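PDB 6JS9: hypothetical membrane protein from Corynebacterium glutamicum, which probably takes part in heme uptake, its N-terminal domain binding heme and presumably passing it on within the uptake machinery. Local coordinates for residues D91-F96 with S126-L131; S20-I25 with G45-T50; W15-S20 with Q161-F166. One frame throughout, in Å; residues are numbered along the deposited sequence.

Contact 1 (D91-F96 with S126-L131); sequences DIKMVF and SDDIVL
Lys93 NZ has two acidic partners, both distant: Asp128 OD1 stands 3.7 Å from Lys93 NZ, a long salt bridge, and Glu67 supplies a second, weak ion pair. The lysine starts with CG beside its backbone N and opposite the carbonyl carbon (chi1 -55°), then runs extended to the ammonium group. Asp128 has the same first torsion, and its carboxylate swings toward the lysine although its CB points to one side; the two side chains meet at a slant. No hydrogen bond joins the segments; the attraction is electrostatic and lies at the surface, where water probably weakens it.

Further acids lie close by. Asp91 OD2 and Asp127 OD1 are 6.1 Å apart, and both come near Asp106, whose other carboxylate oxygen accepts the backbone N-H of Asp128. Such a cluster would tend to raise the affinity of its carboxylates for protons, while Lys93 and a weak ion pair from Arg52 to Asp91 may offset part of the charge. Ile92, Met94 and Phe96 are buried on the other face of their strand.

The contact reaches over strand 100-110, which pairs with both 82-97 and 129-136. Asp128, at positive phi (57°), and Ile129 both face Val105: a G1 beta bulge at a corner of the antiparallel sheet.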
loop_
_atom_site.group_PDB
_atom_site.type_symbol
_atom_site.label_atom_id
_atom_site.label_comp_id
_atom_site.label_asym_id
_atom_site.label_seq_id
_atom_site.Cartn_x
_atom_site.Cartn_y
_atom_site.Cartn_z
ATOM N N ASP A 91 6.444 3.497 -4.371
ATOM C CA ASP A 91 7.152 4.194 -3.294
ATOM C C ASP A 91 6.442 3.988 -1.958
ATOM O O ASP A 91 6.083 4.931 -1.251
ATOM C CB ASP A 91 7.318 5.679 -3.619
ATOM C CG ASP A 91 8.193 5.914 -4.835
ATOM O OD1 ASP A 91 9.411 5.602 -4.783
ATOM O OD2 ASP A 91 7.645 6.389 -5.856
ATOM N N ILE A 92 6.209 2.720 -1.641
ATOM C CA ILE A 92 5.534 2.346 -0.406
ATOM C C ILE A 92 6.477 2.591 0.766
ATOM O O ILE A 92 7.658 2.217 0.722
ATOM C CB ILE A 92 5.080 0.879 -0.495
ATOM C CG1 ILE A 92 3.987 0.748 -1.569
ATOM C CG2 ILE A 92 4.625 0.344 0.860
ATOM C CD1 ILE A 92 4.257 -0.329 -2.587
ATOM N N LYS A 93 5.963 3.252 1.808
ATOM C CA LYS A 93 6.700 3.560 3.027
ATOM C C LYS A 93 5.842 3.214 4.231
ATOM O O LYS A 93 4.621 3.344 4.200
ATOM C CB LYS A 93 7.076 5.050 3.111
ATOM C CG LYS A 93 7.847 5.551 1.925
ATOM C CD LYS A 93 7.969 7.055 1.929
ATOM C CE LYS A 93 8.422 7.513 0.549
ATOM N NZ LYS A 93 8.839 8.945 0.507
ATOM N N MET A 94 6.483 2.793 5.306
ATOM C CA MET A 94 5.790 2.610 6.572
ATOM C C MET A 94 6.420 3.545 7.594
ATOM O O MET A 94 7.636 3.497 7.817
ATOM C CB MET A 94 5.855 1.154 7.027
ATOM C CG MET A 94 4.745 0.784 7.965
ATOM S SD MET A 94 4.500 -0.994 8.001
ATOM C CE MET A 94 3.300 -1.094 9.322
ATOM N N VAL A 95 5.603 4.422 8.175
ATOM C CA VAL A 95 6.043 5.402 9.168
ATOM C C VAL A 95 5.535 4.937 10.529
ATOM O O VAL A 95 4.317 4.859 10.751
ATOM C CB VAL A 95 5.532 6.815 8.846
ATOM C CG1 VAL A 95 6.132 7.845 9.822
ATOM C CG2 VAL A 95 5.851 7.197 7.406
ATOM N N PHE A 96 6.464 4.638 11.445
ATOM C CA PHE A 96 6.123 4.035 12.728
ATOM C C PHE A 96 6.079 5.077 13.841
ATOM O O PHE A 96 6.920 5.980 13.905
ATOM C CB PHE A 96 7.126 2.947 13.115
ATOM C CG PHE A 96 7.215 1.819 12.132
ATOM C CD1 PHE A 96 8.046 1.914 11.025
ATOM C CD2 PHE A 96 6.503 0.649 12.336
ATOM C CE1 PHE A 96 8.151 0.874 10.129
ATOM C CE2 PHE A 96 6.600 -0.392 11.445
ATOM C CZ PHE A 96 7.432 -0.284 10.342
ATOM N N SER A 126 -0.514 11.638 -7.336
ATOM C CA SER A 126 -0.688 11.915 -5.914
ATOM C C SER A 126 0.532 11.348 -5.194
ATOM O O SER A 126 0.606 10.143 -4.933
ATOM C CB SER A 126 -1.993 11.309 -5.394
ATOM O OG SER A 126 -3.103 11.791 -6.122
ATOM N N ASP A 127 1.495 12.208 -4.893
ATOM C CA ASP A 127 2.692 11.790 -4.186
ATOM C C ASP A 127 2.459 11.846 -2.685
ATOM O O ASP A 127 1.727 12.709 -2.189
ATOM C CB ASP A 127 3.883 12.684 -4.543
ATOM C CG ASP A 127 4.423 12.422 -5.940
ATOM O OD1 ASP A 127 4.169 11.334 -6.503
ATOM O OD2 ASP A 127 5.128 13.312 -6.463
ATOM N N ASP A 128 3.092 10.912 -1.966
ATOM C CA ASP A 128 3.174 10.941 -0.500
ATOM C C ASP A 128 1.789 10.968 0.149
ATOM O O ASP A 128 1.525 11.733 1.079
ATOM C CB ASP A 128 4.013 12.130 -0.025
ATOM C CG ASP A 128 5.378 12.172 -0.673
ATOM O OD1 ASP A 128 6.137 11.179 -0.540
ATOM O OD2 ASP A 128 5.670 13.200 -1.329
ATOM N N ILE A 129 0.899 10.128 -0.349
ATOM C CA ILE A 129 -0.458 10.049 0.176
ATOM C C ILE A 129 -0.454 9.069 1.331
ATOM O O ILE A 129 0.014 7.934 1.184
ATOM C CB ILE A 129 -1.450 9.598 -0.915
ATOM C CG1 ILE A 129 -1.431 10.575 -2.089
ATOM C CG2 ILE A 129 -2.864 9.478 -0.356
ATOM C CD1 ILE A 129 -1.853 12.001 -1.742
ATOM N N VAL A 130 -0.981 9.484 2.480
ATOM C CA VAL A 130 -1.197 8.522 3.558
ATOM C C VAL A 130 -2.433 7.702 3.198
ATOM O O VAL A 130 -3.566 8.183 3.284
ATOM C CB VAL A 130 -1.350 9.188 4.930
ATOM C CG1 VAL A 130 -1.609 8.125 5.975
ATOM C CG2 VAL A 130 -0.089 9.972 5.301
ATOM N N LEU A 131 -2.215 6.452 2.804
ATOM C CA LEU A 131 -3.299 5.606 2.330
ATOM C C LEU A 131 -4.058 4.931 3.470
ATOM O O LEU A 131 -5.269 4.719 3.368
ATOM C CB LEU A 131 -2.727 4.546 1.384
ATOM C CG LEU A 131 -3.710 3.587 0.722
ATOM C CD1 LEU A 131 -4.810 4.347 -0.003
ATOM C CD2 LEU A 131 -2.962 2.641 -0.229
#

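Contact 2 (S20-I25 with G45-T50); sequences SFRNYI and GNFAFT. With HEM (protoporphyrin IX containing Fe), chain C.
Arg22 meets Gly45 through a face of its guanidinium group, which a bend at chi3 (-53°) turns toward the glycine carbonyl. Gly45 O sits above the middle of that plane, 3.1 Å from Arg22 CZ. Because the N-H groups radiate within the plane, none is aimed at this oxygen and no hydrogen bond results; what remains is probably an electrostatic attraction between the carbonyl dipole and the cation. The polar partners of the guanidinium lie elsewhere: Arg22 NH1 makes a salt bridge with Asp174 and a hydrogen bond to Gly16 O.

Apolar packing complements this. Arg22 CD rests 3.5 Å from Phe47 CZ. Guanidinium and phenyl planes are turned 67° apart, and with Arg22 CZ 5.8 Å from the centroid of the Phe47 ring, any cation-pi attraction is weak at best. The same Gly45 O also lies over the rim of one face of the Phe47 ring.

Metal and heme contacts occupy the far side of the helix. Tyr24 OH ligates the iron at 2.3 Å and is hydrogen-bonded to His77, a second-shell residue that probably orients and polarises the ligand. One face of the Tyr24 ring lies against the porphyrin. Ser20 OG donates a very short hydrogen bond, 2.5 Å, to propionate oxygen O1A of the heme, while Phe21 CD1 touches the ring methyl CMA at 3.6 Å.

Helix 19-26 thus has heme on one flank and the 45-47 loop on another. Arg22, Ile25 and Phe47 all pack on Ile34 of strand 33-37; Phe47 also reaches Val72 of strand 63-79, and strand 48-58, which follows the loop, pairs with strands 11-14 and 63-79.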
loop_
_atom_site.group_PDB
_atom_site.type_symbol
_atom_site.label_atom_id
_atom_site.label_comp_id
_atom_site.label_asym_id
_atom_site.label_seq_id
_atom_site.Cartn_x
_atom_site.Cartn_y
_atom_site.Cartn_z
ATOM N N SER A 20 -11.229 -7.587 -1.146
ATOM C CA SER A 20 -12.404 -7.347 -1.985
ATOM C C SER A 20 -12.053 -6.523 -3.214
ATOM O O SER A 20 -12.672 -6.690 -4.272
ATOM C CB SER A 20 -13.507 -6.652 -1.187
ATOM O OG SER A 20 -13.169 -5.298 -0.929
ATOM N N PHE A 21 -11.070 -5.629 -3.102
ATOM C CA PHE A 21 -10.631 -4.895 -4.280
ATOM C C PHE A 21 -9.900 -5.807 -5.259
ATOM O O PHE A 21 -10.149 -5.753 -6.471
ATOM C CB PHE A 21 -9.747 -3.718 -3.884
ATOM C CG PHE A 21 -9.402 -2.829 -5.035
ATOM C CD1 PHE A 21 -10.395 -2.086 -5.665
ATOM C CD2 PHE A 21 -8.101 -2.739 -5.499
ATOM C CE1 PHE A 21 -10.089 -1.265 -6.722
ATOM C CE2 PHE A 21 -7.792 -1.917 -6.560
ATOM C CZ PHE A 21 -8.790 -1.180 -7.176
ATOM N N ARG A 22 -8.986 -6.650 -4.760
ATOM C CA ARG A 22 -8.308 -7.593 -5.649
ATOM C C ARG A 22 -9.312 -8.495 -6.353
ATOM O O ARG A 22 -9.145 -8.813 -7.538
ATOM C CB ARG A 22 -7.285 -8.442 -4.878
ATOM C CG ARG A 22 -6.205 -7.630 -4.156
ATOM C CD ARG A 22 -4.977 -8.472 -3.782
ATOM N NE ARG A 22 -5.301 -9.686 -3.035
ATOM C CZ ARG A 22 -5.622 -9.709 -1.745
ATOM N NH1 ARG A 22 -5.675 -8.579 -1.053
ATOM N NH2 ARG A 22 -5.901 -10.857 -1.154
ATOM N N ASN A 23 -10.354 -8.929 -5.631
ATOM C CA ASN A 23 -11.385 -9.768 -6.227
ATOM C C ASN A 23 -12.204 -8.976 -7.233
ATOM O O ASN A 23 -12.501 -9.466 -8.329
ATOM C CB ASN A 23 -12.303 -10.333 -5.143
ATOM C CG ASN A 23 -11.665 -11.458 -4.342
ATOM O OD1 ASN A 23 -10.671 -12.062 -4.753
ATOM N ND2 ASN A 23 -12.258 -11.760 -3.197
ATOM N N TYR A 24 -12.591 -7.755 -6.860
ATOM C CA TYR A 24 -13.279 -6.853 -7.771
ATOM C C TYR A 24 -12.522 -6.731 -9.094
ATOM O O TYR A 24 -13.113 -6.875 -10.173
ATOM C CB TYR A 24 -13.454 -5.496 -7.081
ATOM C CG TYR A 24 -13.760 -4.355 -8.012
ATOM C CD1 TYR A 24 -14.993 -4.263 -8.659
ATOM C CD2 TYR A 24 -12.819 -3.364 -8.242
ATOM C CE1 TYR A 24 -15.262 -3.218 -9.510
ATOM C CE2 TYR A 24 -13.082 -2.311 -9.082
ATOM C CZ TYR A 24 -14.306 -2.243 -9.723
ATOM O OH TYR A 24 -14.564 -1.197 -10.578
ATOM N N ILE A 25 -11.197 -6.540 -9.020
ATOM C CA ILE A 25 -10.359 -6.373 -10.210
ATOM C C ILE A 25 -10.262 -7.675 -10.998
ATOM O O ILE A 25 -10.383 -7.684 -12.229
ATOM C CB ILE A 25 -8.953 -5.870 -9.811
ATOM C CG1 ILE A 25 -8.971 -4.395 -9.388
ATOM C CG2 ILE A 25 -7.907 -6.152 -10.934
ATOM C CD1 ILE A 25 -9.577 -3.452 -10.403
ATOM N N GLY A 45 -1.495 -13.127 -2.569
ATOM C CA GLY A 45 -2.377 -11.975 -2.543
ATOM C C GLY A 45 -2.045 -10.990 -1.443
ATOM O O GLY A 45 -2.538 -9.853 -1.466
ATOM N N ASN A 46 -1.220 -11.401 -0.487
ATOM C CA ASN A 46 -0.708 -10.517 0.548
ATOM C C ASN A 46 0.671 -10.019 0.116
ATOM O O ASN A 46 1.725 -10.440 0.619
ATOM C CB ASN A 46 -0.672 -11.255 1.878
ATOM C CG ASN A 46 -1.998 -11.918 2.197
ATOM O OD1 ASN A 46 -3.044 -11.265 2.225
ATOM N ND2 ASN A 46 -1.969 -13.232 2.397
ATOM N N PHE A 47 0.622 -9.108 -0.854
ATOM C CA PHE A 47 1.802 -8.645 -1.577
ATOM C C PHE A 47 2.967 -8.330 -0.646
ATOM O O PHE A 47 2.814 -7.602 0.338
ATOM C CB PHE A 47 1.436 -7.411 -2.393
ATOM C CG PHE A 47 0.293 -7.641 -3.344
ATOM C CD1 PHE A 47 0.015 -8.917 -3.821
ATOM C CD2 PHE A 47 -0.487 -6.587 -3.771
ATOM C CE1 PHE A 47 -1.034 -9.143 -4.696
ATOM C CE2 PHE A 47 -1.539 -6.805 -4.654
ATOM C CZ PHE A 47 -1.803 -8.088 -5.116
ATOM N N ALA A 48 4.136 -8.878 -0.977
ATOM C CA ALA A 48 5.331 -8.793 -0.142
ATOM C C ALA A 48 6.297 -7.753 -0.708
ATOM O O ALA A 48 6.747 -7.876 -1.854
ATOM C CB ALA A 48 6.011 -10.158 -0.047
ATOM N N PHE A 49 6.617 -6.742 0.098
ATOM C CA PHE A 49 7.548 -5.676 -0.262
ATOM C C PHE A 49 8.778 -5.733 0.644
ATOM O O PHE A 49 8.648 -5.730 1.874
ATOM C CB PHE A 49 6.874 -4.307 -0.137
ATOM C CG PHE A 49 5.551 -4.211 -0.875
ATOM C CD1 PHE A 49 5.509 -3.842 -2.222
ATOM C CD2 PHE A 49 4.362 -4.496 -0.227
ATOM C CE1 PHE A 49 4.290 -3.751 -2.912
ATOM C CE2 PHE A 49 3.129 -4.405 -0.920
ATOM C CZ PHE A 49 3.105 -4.034 -2.261
ATOM N N THR A 50 10.003 -5.764 0.021
ATOM C CA THR A 50 11.242 -5.842 0.786
ATOM C C THR A 50 11.750 -4.444 1.147
ATOM O O THR A 50 11.539 -3.494 0.391
ATOM C CB THR A 50 12.313 -6.579 -0.012
ATOM O OG1 THR A 50 12.620 -5.833 -1.197
ATOM C CG2 THR A 50 11.828 -7.960 -0.392
HETATM C CHA HEM C . -16.785 -1.119 -6.952
HETATM C CHB HEM C . -13.045 1.876 -7.757
HETATM C CHC HEM C . -14.577 2.758 -12.292
HETATM C CHD HEM C . -18.549 0.130 -11.328
HETATM C C1A HEM C . -15.615 -0.404 -6.773
HETATM C C2A HEM C . -14.758 -0.431 -5.605
HETATM C C3A HEM C . -13.720 0.386 -5.812
HETATM C C4A HEM C . -13.882 0.967 -7.138
HETATM C CMA HEM C . -12.571 0.649 -4.800
HETATM C CAA HEM C . -15.023 -1.285 -4.358
HETATM C CBA HEM C . -14.707 -2.746 -4.674
HETATM C CGA HEM C . -14.851 -3.548 -3.412
HETATM O O1A HEM C . -13.862 -3.617 -2.628
HETATM O O2A HEM C . -15.963 -4.102 -3.201
HETATM C C1B HEM C . -13.143 2.378 -9.038
HETATM C C2B HEM C . -12.220 3.337 -9.628
HETATM C C3B HEM C . -12.634 3.590 -10.889
HETATM C C4B HEM C . -13.831 2.787 -11.131
HETATM C CMB HEM C . -10.993 3.909 -8.857
HETATM C CAB HEM C . -12.042 4.515 -11.993
HETATM C CBB HEM C . -10.942 5.268 -11.855
HETATM C C1C HEM C . -15.808 2.138 -12.440
HETATM C C2C HEM C . -16.631 2.133 -13.632
HETATM C C3C HEM C . -17.732 1.405 -13.368
HETATM C C4C HEM C . -17.630 0.916 -12.001
HETATM C CMC HEM C . -16.225 2.872 -14.922
HETATM C CAC HEM C . -18.938 1.084 -14.291
HETATM C CBC HEM C . -19.067 1.547 -15.533
HETATM C C1D HEM C . -18.422 -0.456 -10.078
HETATM C C2D HEM C . -19.360 -1.381 -9.449
HETATM C C3D HEM C . -18.871 -1.722 -8.240
HETATM C C4D HEM C . -17.612 -1.030 -8.057
HETATM C CMD HEM C . -20.685 -1.893 -10.066
HETATM C CAD HEM C . -19.484 -2.694 -7.201
HETATM C CBD HEM C . -18.939 -4.077 -7.578
HETATM C CGD HEM C . -19.417 -5.164 -6.643
HETATM O O1D HEM C . -19.344 -6.346 -7.057
HETATM O O2D HEM C . -19.872 -4.874 -5.502
HETATM N NA HEM C . -15.040 0.454 -7.684
HETATM N NB HEM C . -14.111 2.075 -9.986
HETATM N NC HEM C . -16.441 1.373 -11.483
HETATM N ND HEM C . -17.372 -0.280 -9.189
HETATM FE FE HEM C . -15.583 0.656 -9.693
#

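Contact 3 (W15-S20 with Q161-F166); sequences WGFRQS and QAFGGF. With HEM (protoporphyrin IX containing Fe), chain C.
Two different first torsions bring Phe17 and Phe163 face to face: Phe17 extends its ring away from its own backbone N (chi1 178°), whereas Phe163 turns its ring opposite the carbonyl carbon (chi1 -79°). Coming from opposite directions, the rings form an offset stack, centroids 4.4 Å apart and planes inclined by 22°. Phe17 CZ lies over the centre of the Phe163 ring, and Phe17 CE2 approaches Phe163 CE2 to 3.6 Å. Phe21 meets Phe163 edge-to-face and also packs against Phe17, and Leu131 touches both stacked rings.

Helix 157-162 ends in a Schellman motif, with Gly164 at positive phi, and a type I' turn carries the chain to Phe166. One face of the Phe166 ring lies on the porphyrin, Phe166 CZ standing 3.4 Å from the heme iron across from the tyrosine ligand. Nearer the propionate, Arg18 NE donates a nearly in-plane bond of 2.8 Å to Ser20 OG (160°), and Arg18 NH1 pairs with Glu171.

The chemistry implies a division of labour: the Phe17-Phe163 stack is purely hydrocarbon packing beside the heme, Phe166 covers the iron opposite the tyrosine without ligating it, and Arg18 probably fixes the rotation of the propionate-binding serine hydroxyl.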
loop_
_atom_site.group_PDB
_atom_site.type_symbol
_atom_site.label_atom_id
_atom_site.label_comp_id
_atom_site.label_asym_id
_atom_site.label_seq_id
_atom_site.Cartn_x
_atom_site.Cartn_y
_atom_site.Cartn_z
ATOM N N TRP A 15 1.081 -7.144 2.399
ATOM C CA TRP A 15 -0.172 -6.381 2.388
ATOM C C TRP A 15 -0.693 -6.273 0.967
ATOM O O TRP A 15 -0.022 -5.681 0.118
ATOM C CB TRP A 15 0.042 -4.985 2.966
ATOM C CG TRP A 15 -1.209 -4.191 3.220
ATOM C CD1 TRP A 15 -2.239 -4.528 4.049
ATOM C CD2 TRP A 15 -1.535 -2.892 2.691
ATOM N NE1 TRP A 15 -3.198 -3.535 4.047
ATOM C CE2 TRP A 15 -2.777 -2.515 3.236
ATOM C CE3 TRP A 15 -0.890 -2.014 1.814
ATOM C CZ2 TRP A 15 -3.400 -1.305 2.915
ATOM C CZ3 TRP A 15 -1.501 -0.803 1.506
ATOM C CH2 TRP A 15 -2.748 -0.467 2.049
ATOM N N GLY A 16 -1.896 -6.793 0.719
ATOM C CA GLY A 16 -2.486 -6.722 -0.607
ATOM C C GLY A 16 -3.583 -5.680 -0.712
ATOM O O GLY A 16 -4.548 -5.870 -1.454
ATOM N N PHE A 17 -3.448 -4.583 0.039
ATOM C CA PHE A 17 -4.414 -3.481 0.081
ATOM C C PHE A 17 -5.755 -3.933 0.659
ATOM O O PHE A 17 -6.060 -3.639 1.822
ATOM C CB PHE A 17 -4.599 -2.854 -1.311
ATOM C CG PHE A 17 -5.611 -1.735 -1.350
ATOM C CD1 PHE A 17 -5.460 -0.611 -0.549
ATOM C CD2 PHE A 17 -6.704 -1.798 -2.205
ATOM C CE1 PHE A 17 -6.396 0.435 -0.578
ATOM C CE2 PHE A 17 -7.635 -0.755 -2.255
ATOM C CZ PHE A 17 -7.470 0.371 -1.432
ATOM N N ARG A 18 -6.559 -4.650 -0.128
ATOM C CA ARG A 18 -7.882 -5.073 0.336
ATOM C C ARG A 18 -8.390 -6.207 -0.539
ATOM O O ARG A 18 -8.536 -6.032 -1.754
ATOM C CB ARG A 18 -8.866 -3.909 0.322
ATOM C CG ARG A 18 -10.274 -4.358 0.605
ATOM C CD ARG A 18 -11.075 -3.310 1.323
ATOM N NE ARG A 18 -12.486 -3.662 1.260
ATOM C CZ ARG A 18 -13.439 -3.077 1.966
ATOM N NH1 ARG A 18 -13.133 -2.101 2.809
ATOM N NH2 ARG A 18 -14.699 -3.472 1.819
ATOM N N GLN A 19 -8.688 -7.358 0.071
ATOM C CA GLN A 19 -9.005 -8.535 -0.731
ATOM C C GLN A 19 -10.210 -8.294 -1.637
ATOM O O GLN A 19 -10.225 -8.750 -2.787
ATOM C CB GLN A 19 -9.252 -9.752 0.159
ATOM C CG GLN A 19 -9.316 -11.043 -0.645
ATOM C CD GLN A 19 -9.533 -12.256 0.220
ATOM O OE1 GLN A 19 -10.147 -12.169 1.282
ATOM N NE2 GLN A 19 -9.025 -13.398 -0.223
ATOM N N SER A 20 -11.229 -7.587 -1.146
ATOM C CA SER A 20 -12.404 -7.347 -1.985
ATOM C C SER A 20 -12.053 -6.523 -3.214
ATOM O O SER A 20 -12.672 -6.690 -4.272
ATOM C CB SER A 20 -13.507 -6.652 -1.187
ATOM O OG SER A 20 -13.169 -5.298 -0.929
ATOM N N GLN A 161 -10.910 8.749 -1.427
ATOM C CA GLN A 161 -11.082 9.599 -2.598
ATOM C C GLN A 161 -10.244 9.093 -3.771
ATOM O O GLN A 161 -10.710 9.079 -4.919
ATOM C CB GLN A 161 -10.705 11.035 -2.232
ATOM C CG GLN A 161 -11.335 12.098 -3.083
ATOM C CD GLN A 161 -10.691 12.207 -4.446
ATOM O OE1 GLN A 161 -9.508 11.884 -4.614
ATOM N NE2 GLN A 161 -11.464 12.660 -5.434
ATOM N N ALA A 162 -9.011 8.667 -3.499
ATOM C CA ALA A 162 -8.143 8.147 -4.549
ATOM C C ALA A 162 -8.692 6.876 -5.179
ATOM O O ALA A 162 -8.335 6.550 -6.318
ATOM C CB ALA A 162 -6.747 7.883 -3.985
ATOM N N PHE A 163 -9.538 6.144 -4.471
ATOM C CA PHE A 163 -10.129 4.928 -5.002
ATOM C C PHE A 163 -11.605 5.132 -5.343
ATOM O O PHE A 163 -12.441 4.266 -5.094
ATOM C CB PHE A 163 -9.916 3.773 -4.035
ATOM C CG PHE A 163 -8.528 3.192 -4.107
ATOM C CD1 PHE A 163 -7.475 3.771 -3.398
ATOM C CD2 PHE A 163 -8.268 2.082 -4.903
ATOM C CE1 PHE A 163 -6.185 3.246 -3.471
ATOM C CE2 PHE A 163 -6.988 1.551 -4.988
ATOM C CZ PHE A 163 -5.941 2.132 -4.262
ATOM N N GLY A 164 -11.930 6.302 -5.902
ATOM C CA GLY A 164 -13.228 6.549 -6.504
ATOM C C GLY A 164 -14.365 6.842 -5.552
ATOM O O GLY A 164 -15.520 6.950 -6.002
ATOM N N GLY A 165 -14.086 6.974 -4.257
ATOM C CA GLY A 165 -15.142 7.255 -3.302
ATOM C C GLY A 165 -16.064 6.096 -3.015
ATOM O O GLY A 165 -17.135 6.304 -2.438
ATOM N N PHE A 166 -15.693 4.877 -3.419
ATOM C CA PHE A 166 -16.523 3.705 -3.164
ATOM C C PHE A 166 -16.413 3.235 -1.720
ATOM O O PHE A 166 -17.397 2.741 -1.155
ATOM C CB PHE A 166 -16.139 2.567 -4.122
ATOM C CG PHE A 166 -16.486 2.846 -5.570
ATOM C CD1 PHE A 166 -15.672 3.659 -6.355
ATOM C CD2 PHE A 166 -17.629 2.300 -6.142
ATOM C CE1 PHE A 166 -15.994 3.919 -7.691
ATOM C CE2 PHE A 166 -17.956 2.557 -7.471
ATOM C CZ PHE A 166 -17.142 3.366 -8.247
HETATM C CHA HEM C . -16.785 -1.119 -6.952
HETATM C CHB HEM C . -13.045 1.876 -7.757
HETATM C CHC HEM C . -14.577 2.758 -12.292
HETATM C CHD HEM C . -18.549 0.130 -11.328
HETATM C C1A HEM C . -15.615 -0.404 -6.773
HETATM C C2A HEM C . -14.758 -0.431 -5.605
HETATM C C3A HEM C . -13.720 0.386 -5.812
HETATM C C4A HEM C . -13.882 0.967 -7.138
HETATM C CMA HEM C . -12.571 0.649 -4.800
HETATM C CAA HEM C . -15.023 -1.285 -4.358
HETATM C CBA HEM C . -14.707 -2.746 -4.674
HETATM C CGA HEM C . -14.851 -3.548 -3.412
HETATM O O1A HEM C . -13.862 -3.617 -2.628
HETATM O O2A HEM C . -15.963 -4.102 -3.201
HETATM C C1B HEM C . -13.143 2.378 -9.038
HETATM C C2B HEM C . -12.220 3.337 -9.628
HETATM C C3B HEM C . -12.634 3.590 -10.889
HETATM C C4B HEM C . -13.831 2.787 -11.131
HETATM C CMB HEM C . -10.993 3.909 -8.857
HETATM C CAB HEM C . -12.042 4.515 -11.993
HETATM C CBB HEM C . -10.942 5.268 -11.855
HETATM C C1C HEM C . -15.808 2.138 -12.440
HETATM C C2C HEM C . -16.631 2.133 -13.632
HETATM C C3C HEM C . -17.732 1.405 -13.368
HETATM C C4C HEM C . -17.630 0.916 -12.001
HETATM C CMC HEM C . -16.225 2.872 -14.922
HETATM C CAC HEM C . -18.938 1.084 -14.291
HETATM C CBC HEM C . -19.067 1.547 -15.533
HETATM C C1D HEM C . -18.422 -0.456 -10.078
HETATM C C2D HEM C . -19.360 -1.381 -9.449
HETATM C C3D HEM C . -18.871 -1.722 -8.240
HETATM C C4D HEM C . -17.612 -1.030 -8.057
HETATM C CMD HEM C . -20.685 -1.893 -10.066
HETATM C CAD HEM C . -19.484 -2.694 -7.201
HETATM C CBD HEM C . -18.939 -4.077 -7.578
HETATM C CGD HEM C . -19.417 -5.164 -6.643
HETATM O O1D HEM C . -19.344 -6.346 -7.057
HETATM O O2D HEM C . -19.872 -4.874 -5.502
HETATM N NA HEM C . -15.040 0.454 -7.684
HETATM N NB HEM C . -14.111 2.075 -9.986
HETATM N NC HEM C . -16.441 1.373 -11.483
HETATM N ND HEM C . -17.372 -0.280 -9.189
HETATM FE FE HEM C . -15.583 0.656 -9.693
#

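Contact 1 is a surface contact of charged side chains, whereas contacts 2 and 3 are buried and converge on the heme. The latter two share Ser20 and helix 19-26, and they are joined by a probable hydrogen bond from Trp15 N to Phe47 O. Contact 1, centred about 17 and 15 Å from the centres of contacts 2 and 3, touches them through the inward-facing residues of its strands: Ile92 packs on Phe49, and Leu131 on Trp15, Phe17 and Phe163. Contacts 1 and 2 also reach the same antiparallel sheet. The chemistry follows location, from long ion pairs outside, through aromatic and aliphatic packing within, to metal ligation and propionate binding at the pocket.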